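Local coordinates for p-47 protein (Clostridium botulinum E1 str. 'BoNT E Beluga', PDB 5WIX) that is of unknown function but folds like bactericidal/permeability-increasing protein, with TULIP-type domains that in relatives commonly bind lipids, at residues 173-178 with 406-411; 180-185 with 400-405; 22-27 with 207-212; 66-71 with 81-86. One frame throughout, in Å; residues are numbered along the deposited sequence.

Contact 1: 173-178 with 406-411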
loop_
_atom_site.group_PDB
_atom_site.type_symbol
_atom_site.label_atom_id
_atom_site.label_comp_id
_atom_site.label_asym_id
_atom_site.label_seq_id
_atom_site.Cartn_x
_atom_site.Cartn_y
_atom_site.Cartn_z
ATOM N N PHE A 173 -9.374 15.683 0.453
ATOM C CA PHE A 173 -8.585 14.975 -0.548
ATOM C C PHE A 173 -8.499 13.477 -0.295
ATOM O O PHE A 173 -8.349 12.692 -1.229
ATOM C CB PHE A 173 -7.178 15.558 -0.620
ATOM C CG PHE A 173 -7.104 16.859 -1.358
ATOM C CD1 PHE A 173 -7.441 16.923 -2.694
ATOM C CD2 PHE A 173 -6.688 18.015 -0.716
ATOM C CE1 PHE A 173 -7.374 18.105 -3.369
ATOM C CE2 PHE A 173 -6.616 19.202 -1.387
ATOM C CZ PHE A 173 -6.960 19.249 -2.717
ATOM N N ALA A 174 -8.582 13.085 0.969
ATOM C CA ALA A 174 -8.557 11.674 1.329
ATOM C C ALA A 174 -8.938 11.497 2.781
ATOM O O ALA A 174 -8.557 12.305 3.635
ATOM C CB ALA A 174 -7.187 11.076 1.075
ATOM N N SER A 175 -9.706 10.449 3.061
ATOM C CA SER A 175 -9.958 10.062 4.436
ATOM C C SER A 175 -8.919 9.017 4.799
ATOM O O SER A 175 -8.631 8.102 4.017
ATOM C CB SER A 175 -11.374 9.530 4.622
ATOM O OG SER A 175 -11.544 8.274 3.988
ATOM N N LEU A 176 -8.319 9.189 5.968
ATOM C CA LEU A 176 -7.362 8.223 6.460
ATOM C C LEU A 176 -7.824 7.676 7.808
ATOM O O LEU A 176 -8.081 8.438 8.744
ATOM C CB LEU A 176 -5.980 8.838 6.577
ATOM C CG LEU A 176 -4.919 7.791 6.906
ATOM C CD1 LEU A 176 -3.584 8.137 6.269
ATOM C CD2 LEU A 176 -4.787 7.607 8.414
ATOM N N ASN A 177 -7.910 6.349 7.886
ATOM C CA ASN A 177 -8.498 5.650 9.020
ATOM C C ASN A 177 -7.450 4.941 9.876
ATOM O O ASN A 177 -7.003 3.850 9.524
ATOM C CB ASN A 177 -9.521 4.629 8.501
ATOM C CG ASN A 177 -10.599 4.293 9.510
ATOM O OD1 ASN A 177 -10.420 4.447 10.718
ATOM N ND2 ASN A 177 -11.733 3.817 9.012
ATOM N N VAL A 178 -7.036 5.549 10.983
ATOM C CA VAL A 178 -6.337 4.763 11.995
ATOM C C VAL A 178 -7.425 4.000 12.737
ATOM O O VAL A 178 -8.585 4.413 12.720
ATOM C CB VAL A 178 -5.510 5.610 12.987
ATOM C CG1 VAL A 178 -4.594 4.696 13.829
ATOM C CG2 VAL A 178 -4.703 6.671 12.252
ATOM N N ILE A 406 -7.756 1.618 4.799
ATOM C CA ILE A 406 -7.123 2.775 5.417
ATOM C C ILE A 406 -7.379 4.093 4.650
ATOM O O ILE A 406 -8.047 4.999 5.171
ATOM C CB ILE A 406 -5.626 2.537 5.570
ATOM C CG1 ILE A 406 -5.419 1.242 6.338
ATOM C CG2 ILE A 406 -5.003 3.672 6.323
ATOM C CD1 ILE A 406 -6.100 1.255 7.678
ATOM N N VAL A 407 -6.877 4.202 3.422
ATOM C CA VAL A 407 -7.069 5.439 2.678
ATOM C C VAL A 407 -8.141 5.323 1.614
ATOM O O VAL A 407 -8.032 4.506 0.699
ATOM C CB VAL A 407 -5.781 5.917 1.998
ATOM C CG1 VAL A 407 -6.068 7.142 1.184
ATOM C CG2 VAL A 407 -4.709 6.224 3.026
ATOM N N ASN A 408 -9.174 6.148 1.757
ATOM C CA ASN A 408 -10.168 6.349 0.712
ATOM C C ASN A 408 -9.965 7.718 0.123
ATOM O O ASN A 408 -10.201 8.726 0.788
ATOM C CB ASN A 408 -11.593 6.228 1.254
ATOM C CG ASN A 408 -11.818 4.949 2.015
ATOM O OD1 ASN A 408 -12.014 3.890 1.423
ATOM N ND2 ASN A 408 -11.792 5.040 3.337
ATOM N N TRP A 409 -9.514 7.767 -1.119
ATOM C CA TRP A 409 -9.275 9.053 -1.764
ATOM C C TRP A 409 -10.580 9.758 -2.096
ATOM O O TRP A 409 -11.477 9.170 -2.710
ATOM C CB TRP A 409 -8.450 8.876 -3.030
ATOM C CG TRP A 409 -7.108 8.322 -2.771
ATOM C CD1 TRP A 409 -6.710 7.027 -2.931
ATOM C CD2 TRP A 409 -5.965 9.038 -2.293
ATOM N NE1 TRP A 409 -5.388 6.893 -2.589
ATOM C CE2 TRP A 409 -4.907 8.110 -2.194
ATOM C CE3 TRP A 409 -5.725 10.375 -1.954
ATOM C CZ2 TRP A 409 -3.634 8.475 -1.765
ATOM C CZ3 TRP A 409 -4.463 10.734 -1.522
ATOM C CH2 TRP A 409 -3.433 9.790 -1.433
ATOM N N ASN A 410 -10.666 11.021 -1.682
ATOM C CA ASN A 410 -11.851 11.852 -1.893
ATOM C C ASN A 410 -13.061 11.316 -1.154
ATOM O O ASN A 410 -14.191 11.472 -1.624
ATOM C CB ASN A 410 -12.179 11.972 -3.383
ATOM C CG ASN A 410 -11.016 12.491 -4.194
ATOM O OD1 ASN A 410 -10.729 13.693 -4.190
ATOM N ND2 ASN A 410 -10.344 11.593 -4.910
ATOM N N ASN A 411 -12.818 10.689 -0.004
ATOM C CA ASN A 411 -13.890 10.147 0.819
ATOM C C ASN A 411 -14.748 9.163 0.037
ATOM O O ASN A 411 -15.975 9.177 0.139
ATOM C CB ASN A 411 -14.762 11.278 1.371
ATOM C CG ASN A 411 -14.691 11.386 2.873
ATOM O OD1 ASN A 411 -13.959 10.644 3.524
ATOM N ND2 ASN A 411 -15.452 12.319 3.437
#
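Strand 174-177 and strand 407-409 lie antiparallel in a curled sheet of this BPI-like protein, their axes 4.6 Å apart at closest approach and their directions 171° apart. Ala174 faces Trp409 and Leu176 faces Val407 as non-hydrogen-bonded pairs, with Ser175 and Asn408 the hydrogen-bonded pair between them. That middle pair is closed by Ser175 N to Asn408 O at 2.9 Å and Asn408 N to Ser175 O at 3.0 Å. Beyond it, Asn177 N donates to Ile406 O.

Packing is tight on the face of Ala174, Leu176, Val407 and Trp409. Val407 CG1 sits over one face of the indole, toward its rim, while Leu176 CD1 meets Val407 CG2 at 3.9 Å. Tyr27 and Cys29 of strand 25-30 pack against Trp409, burying this side. The other face, with Ser175 and Asn408, is polar and looser: Asn411 there is exposed, and the Ser175 OG to Asn408 O bond is weak at 3.5 Å. A type II turn from Asn408 to Asn411 ends the second strand. Within it Asn410 N bonds to Phe173 O at 2.9 Å.

Contact 2: 180-185 with 400-405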
loop_
_atom_site.group_PDB
_atom_site.type_symbol
_atom_site.label_atom_id
_atom_site.label_comp_id
_atom_site.label_asym_id
_atom_site.label_seq_id
_atom_site.Cartn_x
_atom_site.Cartn_y
_atom_site.Cartn_z
ATOM N N SER A 180 -8.713 0.842 12.124
ATOM C CA SER A 180 -9.620 0.116 11.240
ATOM C C SER A 180 -9.767 -1.336 11.704
ATOM O O SER A 180 -9.037 -1.792 12.588
ATOM C CB SER A 180 -9.101 0.153 9.810
ATOM O OG SER A 180 -7.868 -0.541 9.723
ATOM N N ASN A 181 -10.697 -2.070 11.106
ATOM C CA ASN A 181 -10.909 -3.453 11.515
ATOM C C ASN A 181 -9.707 -4.332 11.180
ATOM O O ASN A 181 -9.527 -5.399 11.778
ATOM C CB ASN A 181 -12.173 -4.023 10.869
ATOM C CG ASN A 181 -13.444 -3.457 11.473
ATOM O OD1 ASN A 181 -13.985 -4.006 12.434
ATOM N ND2 ASN A 181 -13.931 -2.360 10.911
ATOM N N ILE A 182 -8.891 -3.888 10.224
ATOM C CA ILE A 182 -7.657 -4.599 9.892
ATOM C C ILE A 182 -6.471 -3.937 10.574
ATOM O O ILE A 182 -5.988 -2.897 10.133
ATOM C CB ILE A 182 -7.398 -4.657 8.381
ATOM C CG1 ILE A 182 -8.638 -5.151 7.642
ATOM C CG2 ILE A 182 -6.201 -5.547 8.081
ATOM C CD1 ILE A 182 -8.555 -4.995 6.136
ATOM N N VAL A 183 -5.993 -4.572 11.637
ATOM C CA VAL A 183 -5.105 -3.939 12.599
ATOM C C VAL A 183 -3.661 -3.802 12.125
ATOM O O VAL A 183 -2.981 -2.831 12.465
ATOM C CB VAL A 183 -5.136 -4.719 13.930
ATOM C CG1 VAL A 183 -4.305 -4.020 14.990
ATOM C CG2 VAL A 183 -6.579 -4.880 14.401
ATOM N N TRP A 184 -3.193 -4.752 11.330
ATOM C CA TRP A 184 -1.809 -4.711 10.918
ATOM C C TRP A 184 -1.562 -3.616 9.895
ATOM O O TRP A 184 -0.415 -3.257 9.628
ATOM C CB TRP A 184 -1.381 -6.044 10.349
ATOM C CG TRP A 184 -2.102 -6.451 9.119
ATOM C CD1 TRP A 184 -3.200 -7.247 9.043
ATOM C CD2 TRP A 184 -1.750 -6.126 7.769
ATOM N NE1 TRP A 184 -3.570 -7.425 7.732
ATOM C CE2 TRP A 184 -2.695 -6.750 6.929
ATOM C CE3 TRP A 184 -0.738 -5.354 7.188
ATOM C CZ2 TRP A 184 -2.657 -6.627 5.538
ATOM C CZ3 TRP A 184 -0.703 -5.235 5.806
ATOM C CH2 TRP A 184 -1.657 -5.867 4.998
ATOM N N MET A 185 -2.641 -3.101 9.314
ATOM C CA MET A 185 -2.542 -2.034 8.328
ATOM C C MET A 185 -2.595 -0.660 8.968
ATOM O O MET A 185 -2.293 0.339 8.314
ATOM C CB MET A 185 -3.663 -2.130 7.294
ATOM C CG MET A 185 -3.312 -2.890 6.041
ATOM S SD MET A 185 -4.687 -2.839 4.876
ATOM C CE MET A 185 -4.351 -1.298 4.026
ATOM N N THR A 400 -10.505 -6.017 -2.025
ATOM C CA THR A 400 -11.319 -4.817 -2.119
ATOM C C THR A 400 -11.483 -4.188 -0.735
ATOM O O THR A 400 -11.430 -2.963 -0.593
ATOM C CB THR A 400 -12.694 -5.117 -2.699
ATOM O OG1 THR A 400 -12.553 -5.670 -4.016
ATOM C CG2 THR A 400 -13.515 -3.854 -2.754
ATOM N N ASP A 401 -11.669 -5.034 0.281
ATOM C CA ASP A 401 -11.775 -4.539 1.648
ATOM C C ASP A 401 -10.460 -3.869 2.045
ATOM O O ASP A 401 -10.457 -2.818 2.700
ATOM C CB ASP A 401 -12.126 -5.673 2.618
ATOM C CG ASP A 401 -13.622 -5.924 2.719
ATOM O OD1 ASP A 401 -14.397 -5.259 2.000
ATOM O OD2 ASP A 401 -14.023 -6.795 3.525
ATOM N N ILE A 402 -9.351 -4.470 1.613
ATOM C CA ILE A 402 -8.016 -4.003 1.986
ATOM C C ILE A 402 -7.669 -2.663 1.361
ATOM O O ILE A 402 -7.147 -1.786 2.036
ATOM C CB ILE A 402 -6.925 -5.020 1.595
ATOM C CG1 ILE A 402 -6.818 -6.120 2.658
ATOM C CG2 ILE A 402 -5.566 -4.322 1.418
ATOM C CD1 ILE A 402 -5.908 -7.289 2.253
ATOM N N ILE A 403 -7.946 -2.491 0.076
ATOM C CA ILE A 403 -7.548 -1.243 -0.535
ATOM C C ILE A 403 -8.398 -0.131 0.099
ATOM O O ILE A 403 -7.871 0.925 0.451
ATOM C CB ILE A 403 -7.658 -1.279 -2.089
ATOM C CG1 ILE A 403 -6.884 -0.106 -2.700
ATOM C CG2 ILE A 403 -9.110 -1.309 -2.568
ATOM C CD1 ILE A 403 -6.567 -0.292 -4.166
ATOM N N ASN A 404 -9.678 -0.415 0.339
ATOM C CA ASN A 404 -10.590 0.565 0.926
ATOM C C ASN A 404 -10.462 0.763 2.448
ATOM O O ASN A 404 -11.191 1.562 3.035
ATOM C CB ASN A 404 -12.033 0.180 0.599
ATOM C CG ASN A 404 -12.425 0.527 -0.825
ATOM O OD1 ASN A 404 -12.041 1.574 -1.343
ATOM N ND2 ASN A 404 -13.198 -0.347 -1.464
ATOM N N ASP A 405 -9.529 0.062 3.081
ATOM C CA ASP A 405 -9.501 -0.027 4.547
ATOM C C ASP A 405 -8.953 1.230 5.204
ATOM O O ASP A 405 -9.599 1.836 6.066
ATOM C CB ASP A 405 -8.679 -1.249 4.987
ATOM C CG ASP A 405 -8.812 -1.553 6.476
ATOM O OD1 ASP A 405 -9.891 -2.026 6.895
ATOM O OD2 ASP A 405 -7.830 -1.351 7.221
#
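The loop between strands 174-177 and 187-195 meets the C-terminal end of helix 399-403 here, a loop-to-helix contact burying 308 Å² over the two sides. Asp405 gives up more surface to the loop than any other residue of the two segments. With CG anti to the backbone N (chi1 -170°), its carboxylate reaches the loop, where OD2 lies 2.6 Å from Ser180 OG. Asn186 OD1 is a second polar neighbour of the same hydroxyl.

Ile182 runs obliquely across the same carboxylate. Its CD1 approaches Asp405 OD1 to 3.3 Å and touches Ile402 CG1 at 4.0 Å, so one methyl spans the polar end and the apolar flank of the helix terminus. Met185 meets Ile402 nearly at a right angle: its chain bends at chi3 (86°), bringing CE to 3.5 Å from Ile402 O while SD packs on Ile402 CG2 at 3.9 Å. Burial is uneven across the contact, with Met185 and Ile402 buried but Ser180, Ile182 and Asp405 partly exposed.

On the loop side, Met185 continues onto Ile25 and Tyr27 of strand 25-30, and Trp184 leans on Leu242 and Asn246 of helix 240-252. From the helix, Ile403 packs on Ile414 of strand 414-422, which leaves the helix end held between the loop and that edge strand.

Contact 3: 22-27 with 207-212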
loop_
_atom_site.group_PDB
_atom_site.type_symbol
_atom_site.label_atom_id
_atom_site.label_comp_id
_atom_site.label_asym_id
_atom_site.label_seq_id
_atom_site.Cartn_x
_atom_site.Cartn_y
_atom_site.Cartn_z
ATOM N N GLY A 22 11.900 1.809 1.481
ATOM C CA GLY A 22 12.025 1.840 2.929
ATOM C C GLY A 22 10.765 2.150 3.733
ATOM O O GLY A 22 10.809 2.195 4.964
ATOM N N TRP A 23 9.643 2.361 3.055
ATOM C CA TRP A 23 8.375 2.643 3.724
ATOM C C TRP A 23 7.525 1.383 3.883
ATOM O O TRP A 23 7.791 0.374 3.221
ATOM C CB TRP A 23 7.612 3.704 2.937
ATOM C CG TRP A 23 8.139 5.068 3.174
ATOM C CD1 TRP A 23 9.154 5.680 2.513
ATOM C CD2 TRP A 23 7.676 5.999 4.157
ATOM N NE1 TRP A 23 9.354 6.940 3.018
ATOM C CE2 TRP A 23 8.457 7.161 4.027
ATOM C CE3 TRP A 23 6.670 5.964 5.126
ATOM C CZ2 TRP A 23 8.266 8.279 4.833
ATOM C CZ3 TRP A 23 6.484 7.072 5.925
ATOM C CH2 TRP A 23 7.279 8.218 5.773
ATOM N N ASP A 24 6.500 1.434 4.735
ATOM C CA ASP A 24 5.741 0.202 5.067
ATOM C C ASP A 24 4.522 -0.069 4.188
ATOM O O ASP A 24 4.344 -1.172 3.659
ATOM C CB ASP A 24 5.274 0.230 6.526
ATOM C CG ASP A 24 6.311 -0.307 7.480
ATOM O OD1 ASP A 24 7.086 -1.210 7.075
ATOM O OD2 ASP A 24 6.343 0.187 8.630
ATOM N N ILE A 25 3.651 0.923 4.090
ATOM C CA ILE A 25 2.525 0.866 3.178
ATOM C C ILE A 25 2.451 2.213 2.487
ATOM O O ILE A 25 2.518 3.254 3.147
ATOM C CB ILE A 25 1.199 0.565 3.907
ATOM C CG1 ILE A 25 1.218 -0.832 4.505
ATOM C CG2 ILE A 25 0.032 0.687 2.954
ATOM C CD1 ILE A 25 -0.112 -1.257 5.080
ATOM N N VAL A 26 2.346 2.200 1.164
ATOM C CA VAL A 26 2.265 3.435 0.394
ATOM C C VAL A 26 0.941 3.449 -0.357
ATOM O O VAL A 26 0.595 2.450 -0.998
ATOM C CB VAL A 26 3.450 3.554 -0.585
ATOM C CG1 VAL A 26 3.391 4.860 -1.365
ATOM C CG2 VAL A 26 4.765 3.426 0.167
ATOM N N TYR A 27 0.190 4.549 -0.250
ATOM C CA TYR A 27 -1.047 4.730 -1.034
ATOM C C TYR A 27 -0.870 5.788 -2.115
ATOM O O TYR A 27 -0.081 6.715 -1.937
ATOM C CB TYR A 27 -2.215 5.125 -0.136
ATOM C CG TYR A 27 -2.318 4.282 1.105
ATOM C CD1 TYR A 27 -3.093 3.131 1.130
ATOM C CD2 TYR A 27 -1.631 4.634 2.240
ATOM C CE1 TYR A 27 -3.190 2.349 2.262
ATOM C CE2 TYR A 27 -1.702 3.882 3.374
ATOM C CZ TYR A 27 -2.489 2.729 3.396
ATOM O OH TYR A 27 -2.559 1.967 4.552
ATOM N N ILE A 207 2.348 8.271 2.188
ATOM C CA ILE A 207 3.258 7.225 2.647
ATOM C C ILE A 207 3.130 6.942 4.162
ATOM O O ILE A 207 2.988 7.883 4.941
ATOM C CB ILE A 207 4.724 7.614 2.331
ATOM C CG1 ILE A 207 4.791 8.791 1.370
ATOM C CG2 ILE A 207 5.451 6.482 1.673
ATOM C CD1 ILE A 207 6.219 9.150 1.030
ATOM N N LEU A 208 3.195 5.669 4.581
ATOM C CA LEU A 208 3.117 5.335 6.013
ATOM C C LEU A 208 4.051 4.247 6.544
ATOM O O LEU A 208 4.590 3.413 5.802
ATOM C CB LEU A 208 1.680 4.902 6.398
ATOM C CG LEU A 208 1.095 3.526 6.017
ATOM C CD1 LEU A 208 1.692 2.380 6.785
ATOM C CD2 LEU A 208 -0.386 3.498 6.260
ATOM N N SER A 209 4.156 4.257 7.874
ATOM C CA SER A 209 4.718 3.187 8.675
ATOM C C SER A 209 3.646 2.689 9.639
ATOM O O SER A 209 3.087 3.486 10.402
ATOM C CB SER A 209 5.941 3.674 9.449
ATOM O OG SER A 209 6.972 4.021 8.548
ATOM N N VAL A 210 3.385 1.386 9.668
ATOM C CA VAL A 210 2.294 0.872 10.501
ATOM C C VAL A 210 2.728 0.323 11.864
ATOM O O VAL A 210 3.579 -0.563 11.951
ATOM C CB VAL A 210 1.493 -0.217 9.761
ATOM C CG1 VAL A 210 0.839 0.360 8.515
ATOM C CG2 VAL A 210 2.396 -1.389 9.404
ATOM N N VAL A 211 2.124 0.862 12.922
ATOM C CA VAL A 211 2.348 0.403 14.295
ATOM C C VAL A 211 3.728 0.802 14.810
ATOM O O VAL A 211 3.860 1.507 15.809
ATOM C CB VAL A 211 2.190 -1.123 14.412
ATOM C CG1 VAL A 211 2.451 -1.576 15.840
ATOM C CG2 VAL A 211 0.802 -1.550 13.955
ATOM N N THR A 212 4.747 0.340 14.098
ATOM C CA THR A 212 6.146 0.686 14.355
ATOM C C THR A 212 6.419 2.173 14.305
ATOM O O THR A 212 6.059 2.865 13.354
ATOM C CB THR A 212 7.094 0.014 13.337
ATOM O OG1 THR A 212 6.482 0.009 12.040
ATOM C CG2 THR A 212 7.429 -1.406 13.749
#
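Ile207 CG2 lies over one face of the Trp23 indole, 3.6 Å from the centroid of the five-membered ring and 23° off its normal, which makes this a CH-pi contact. The two side chains cross at about a right angle, and the same methyl reaches Val26 CG2 at 3.5 Å, where Val26 and Ile207 instead run side by side. Trp23 CG stands anti to the carbonyl carbon (chi1 -78°), a torsion that lays the indole against Ile207. The indole also offers an edge, with Trp23 CE3 3.4 Å from Leu208 O and near its plane. Its NE1 bonds to Ser220 O, which helps fix the ring's rotation.

Ile25 and Leu208 project together from the other face of the sheet, pointing the same way, although the exact placing of the Leu208 branch is doubtful.

Asp24 and Ile25 together oppose Leu208, a classic beta bulge. Leu208 O accepts from both Asp24 N at 3.0 Å and Ile25 N at 3.2 Å, and Leu208 N answers to Ile25 O at 2.9 Å. A weak bond links Val210 N to Asp24 OD2.

Strands 25-30 and 203-210 are antiparallel neighbours within a six-stranded sheet, flanked by strand 187-195 beyond the latter and 234-238 beyond the former. Leu242 of helix 240-252 covers Ile25 and Val210, while Tyr27 packs on Val407 and Trp409 of strand 407-409.

Contact 4: 66-71 with 81-86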
loop_
_atom_site.group_PDB
_atom_site.type_symbol
_atom_site.label_atom_id
_atom_site.label_comp_id
_atom_site.label_asym_id
_atom_site.label_seq_id
_atom_site.Cartn_x
_atom_site.Cartn_y
_atom_site.Cartn_z
ATOM N N ASN A 66 -12.568 26.954 -12.007
ATOM C CA ASN A 66 -12.027 25.620 -11.771
ATOM C C ASN A 66 -10.650 25.686 -11.107
ATOM O O ASN A 66 -9.925 26.674 -11.281
ATOM C CB ASN A 66 -11.926 24.852 -13.090
ATOM C CG ASN A 66 -11.643 23.376 -12.885
ATOM O OD1 ASN A 66 -12.130 22.765 -11.932
ATOM N ND2 ASN A 66 -10.845 22.798 -13.779
ATOM N N TRP A 67 -10.300 24.659 -10.329
ATOM C CA TRP A 67 -8.910 24.468 -9.893
ATOM C C TRP A 67 -8.407 23.142 -10.458
ATOM O O TRP A 67 -9.168 22.177 -10.602
ATOM C CB TRP A 67 -8.752 24.474 -8.367
ATOM C CG TRP A 67 -9.212 25.716 -7.672
ATOM C CD1 TRP A 67 -9.912 26.746 -8.215
ATOM C CD2 TRP A 67 -9.012 26.051 -6.296
ATOM N NE1 TRP A 67 -10.162 27.705 -7.268
ATOM C CE2 TRP A 67 -9.618 27.301 -6.073
ATOM C CE3 TRP A 67 -8.381 25.423 -5.225
ATOM C CZ2 TRP A 67 -9.612 27.932 -4.838
ATOM C CZ3 TRP A 67 -8.377 26.046 -3.992
ATOM C CH2 TRP A 67 -8.988 27.286 -3.812
ATOM N N GLU A 68 -7.119 23.095 -10.768
ATOM C CA GLU A 68 -6.562 21.959 -11.487
ATOM C C GLU A 68 -5.149 21.691 -11.008
ATOM O O GLU A 68 -4.237 22.493 -11.231
ATOM C CB GLU A 68 -6.589 22.221 -12.996
ATOM C CG GLU A 68 -6.022 21.117 -13.866
ATOM C CD GLU A 68 -5.998 21.516 -15.332
ATOM O OE1 GLU A 68 -6.996 22.108 -15.803
ATOM O OE2 GLU A 68 -4.976 21.259 -16.003
ATOM N N ILE A 69 -4.986 20.566 -10.327
ATOM C CA ILE A 69 -3.695 20.169 -9.788
ATOM C C ILE A 69 -2.765 19.801 -10.944
ATOM O O ILE A 69 -3.208 19.185 -11.927
ATOM C CB ILE A 69 -3.868 18.991 -8.815
ATOM C CG1 ILE A 69 -5.060 19.274 -7.901
ATOM C CG2 ILE A 69 -2.596 18.749 -8.010
ATOM C CD1 ILE A 69 -5.529 18.079 -7.124
ATOM N N ILE A 70 -1.499 20.207 -10.853
ATOM C CA ILE A 70 -0.536 19.930 -11.921
ATOM C C ILE A 70 0.804 19.502 -11.343
ATOM O O ILE A 70 1.010 19.522 -10.123
ATOM C CB ILE A 70 -0.302 21.167 -12.887
ATOM C CG1 ILE A 70 0.550 22.260 -12.224
ATOM C CG2 ILE A 70 -1.621 21.733 -13.417
ATOM C CD1 ILE A 70 1.071 23.335 -13.196
ATOM N N ASN A 71 1.716 19.117 -12.232
ATOM C CA ASN A 71 3.087 18.777 -11.849
ATOM C C ASN A 71 3.822 19.916 -11.167
ATOM O O ASN A 71 3.343 21.043 -11.131
ATOM C CB ASN A 71 3.910 18.359 -13.070
ATOM C CG ASN A 71 3.475 17.035 -13.652
ATOM O OD1 ASN A 71 2.292 16.807 -13.874
ATOM N ND2 ASN A 71 4.436 16.158 -13.915
ATOM N N LYS A 81 -3.318 25.070 -10.849
ATOM C CA LYS A 81 -3.740 26.078 -11.802
ATOM C C LYS A 81 -5.081 26.668 -11.348
ATOM O O LYS A 81 -6.036 25.937 -11.113
ATOM C CB LYS A 81 -3.846 25.439 -13.196
ATOM C CG LYS A 81 -3.796 26.376 -14.381
ATOM C CD LYS A 81 -3.802 25.595 -15.709
ATOM C CE LYS A 81 -2.493 24.830 -15.951
ATOM N NZ LYS A 81 -2.242 24.632 -17.419
ATOM N N ILE A 82 -5.152 27.986 -11.213
ATOM C CA ILE A 82 -6.380 28.642 -10.769
ATOM C C ILE A 82 -7.085 29.355 -11.937
ATOM O O ILE A 82 -6.529 30.266 -12.546
ATOM C CB ILE A 82 -6.091 29.661 -9.644
ATOM C CG1 ILE A 82 -5.229 29.022 -8.561
ATOM C CG2 ILE A 82 -7.370 30.150 -9.022
ATOM C CD1 ILE A 82 -5.834 27.789 -7.994
ATOM N N PHE A 83 -8.301 28.928 -12.260
ATOM C CA PHE A 83 -9.066 29.572 -13.322
ATOM C C PHE A 83 -10.104 30.518 -12.717
ATOM O O PHE A 83 -11.066 30.071 -12.087
ATOM C CB PHE A 83 -9.784 28.546 -14.212
ATOM C CG PHE A 83 -8.870 27.591 -14.949
ATOM C CD1 PHE A 83 -8.806 27.610 -16.337
ATOM C CD2 PHE A 83 -8.118 26.643 -14.265
ATOM C CE1 PHE A 83 -7.992 26.721 -17.025
ATOM C CE2 PHE A 83 -7.298 25.756 -14.948
ATOM C CZ PHE A 83 -7.238 25.791 -16.327
ATOM N N ILE A 84 -9.915 31.821 -12.902
ATOM C CA ILE A 84 -10.936 32.780 -12.510
ATOM C C ILE A 84 -11.800 33.048 -13.724
ATOM O O ILE A 84 -11.276 33.123 -14.831
ATOM C CB ILE A 84 -10.318 34.086 -11.992
ATOM C CG1 ILE A 84 -8.983 33.792 -11.295
ATOM C CG2 ILE A 84 -11.297 34.818 -11.086
ATOM C CD1 ILE A 84 -8.429 34.936 -10.468
ATOM N N LYS A 85 -13.112 33.170 -13.549
ATOM C CA LYS A 85 -13.958 33.502 -14.695
ATOM C C LYS A 85 -14.797 34.758 -14.436
ATOM O O LYS A 85 -15.463 35.268 -15.335
ATOM C CB LYS A 85 -14.856 32.320 -15.065
ATOM C CG LYS A 85 -15.106 32.202 -16.567
ATOM C CD LYS A 85 -14.509 30.927 -17.154
ATOM C CE LYS A 85 -14.681 30.882 -18.671
ATOM N NZ LYS A 85 -14.399 29.529 -19.238
ATOM N N GLU A 86 -14.749 35.252 -13.205
ATOM C CA GLU A 86 -15.363 36.526 -12.849
ATOM C C GLU A 86 -14.611 37.102 -11.664
ATOM O O GLU A 86 -14.136 36.363 -10.811
ATOM C CB GLU A 86 -16.849 36.365 -12.512
ATOM C CG GLU A 86 -17.578 37.696 -12.292
ATOM C CD GLU A 86 -18.926 37.544 -11.603
ATOM O OE1 GLU A 86 -19.578 36.490 -11.769
ATOM O OE2 GLU A 86 -19.332 38.488 -10.888
#
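Lys81 N donates to Glu68 O at 2.8 Å, the shortest backbone bond between 66-71 and 81-86, which form part of the antiparallel hairpin of strands 58-70 and 78-85. It is nearly straight, 170° at the hydrogen, and the reciprocal Glu68 N to Lys81 O bond is 3.1 Å. Two residues along, Phe83 N bonds to Asn66 O at 2.9 Å, whereas the return bond from Asn66 N to Phe83 O is weak. Between these two hydrogen-bonded pairs sits the non-hydrogen-bonded pair Trp67 and Ile82.

Ile82 CD1 rests over one face of the Trp67 indole, 4.0 Å from the centroid of the five-membered ring and 12° off its normal, a CH-pi contact between side chains pointing the same way. Phe64 meets this indole edge-to-face, and Ile42 of helix 31-42 packs on it. The opposite face of the hairpin bears Asn66, Glu68, Lys81 and Phe83, all partly exposed. There the Glu68 carboxylate lies beside the Phe83 ring with their planes 27° apart, Glu68 OE1 3.7 Å from Phe83 CZ.

Glu68 OE2 and Lys81 NZ, at 4.6 Å, are too far apart to count as a salt bridge. Any electrostatic help is probably mild; cohesion appears to come mainly from the backbone bonds and the buried Trp67-Ile82 pair.

Overall arrangement
Contacts 1 and 3 are buried strand pairings in different sheets, whereas contacts 2 and 4 are only partly buried. Contacts 1, 2 and 3 cluster, with centres 12 to 15 Å apart, and converge on Tyr27, Met185 and Ile406: Tyr27 OH approaches Ile406 CB, and Met185 CE approaches Ile406 CG1. Contact 4 lies farther out, its centre about 30 Å from that of the chain, yet it belongs to the same curled sheet as contact 1 and touches it through Ile69 and Phe173. Three contacts rest on backbone ladders, one of them bulged; contact 2 relies instead on side chains, a carboxylate meeting a hydroxyl beside aliphatic packing.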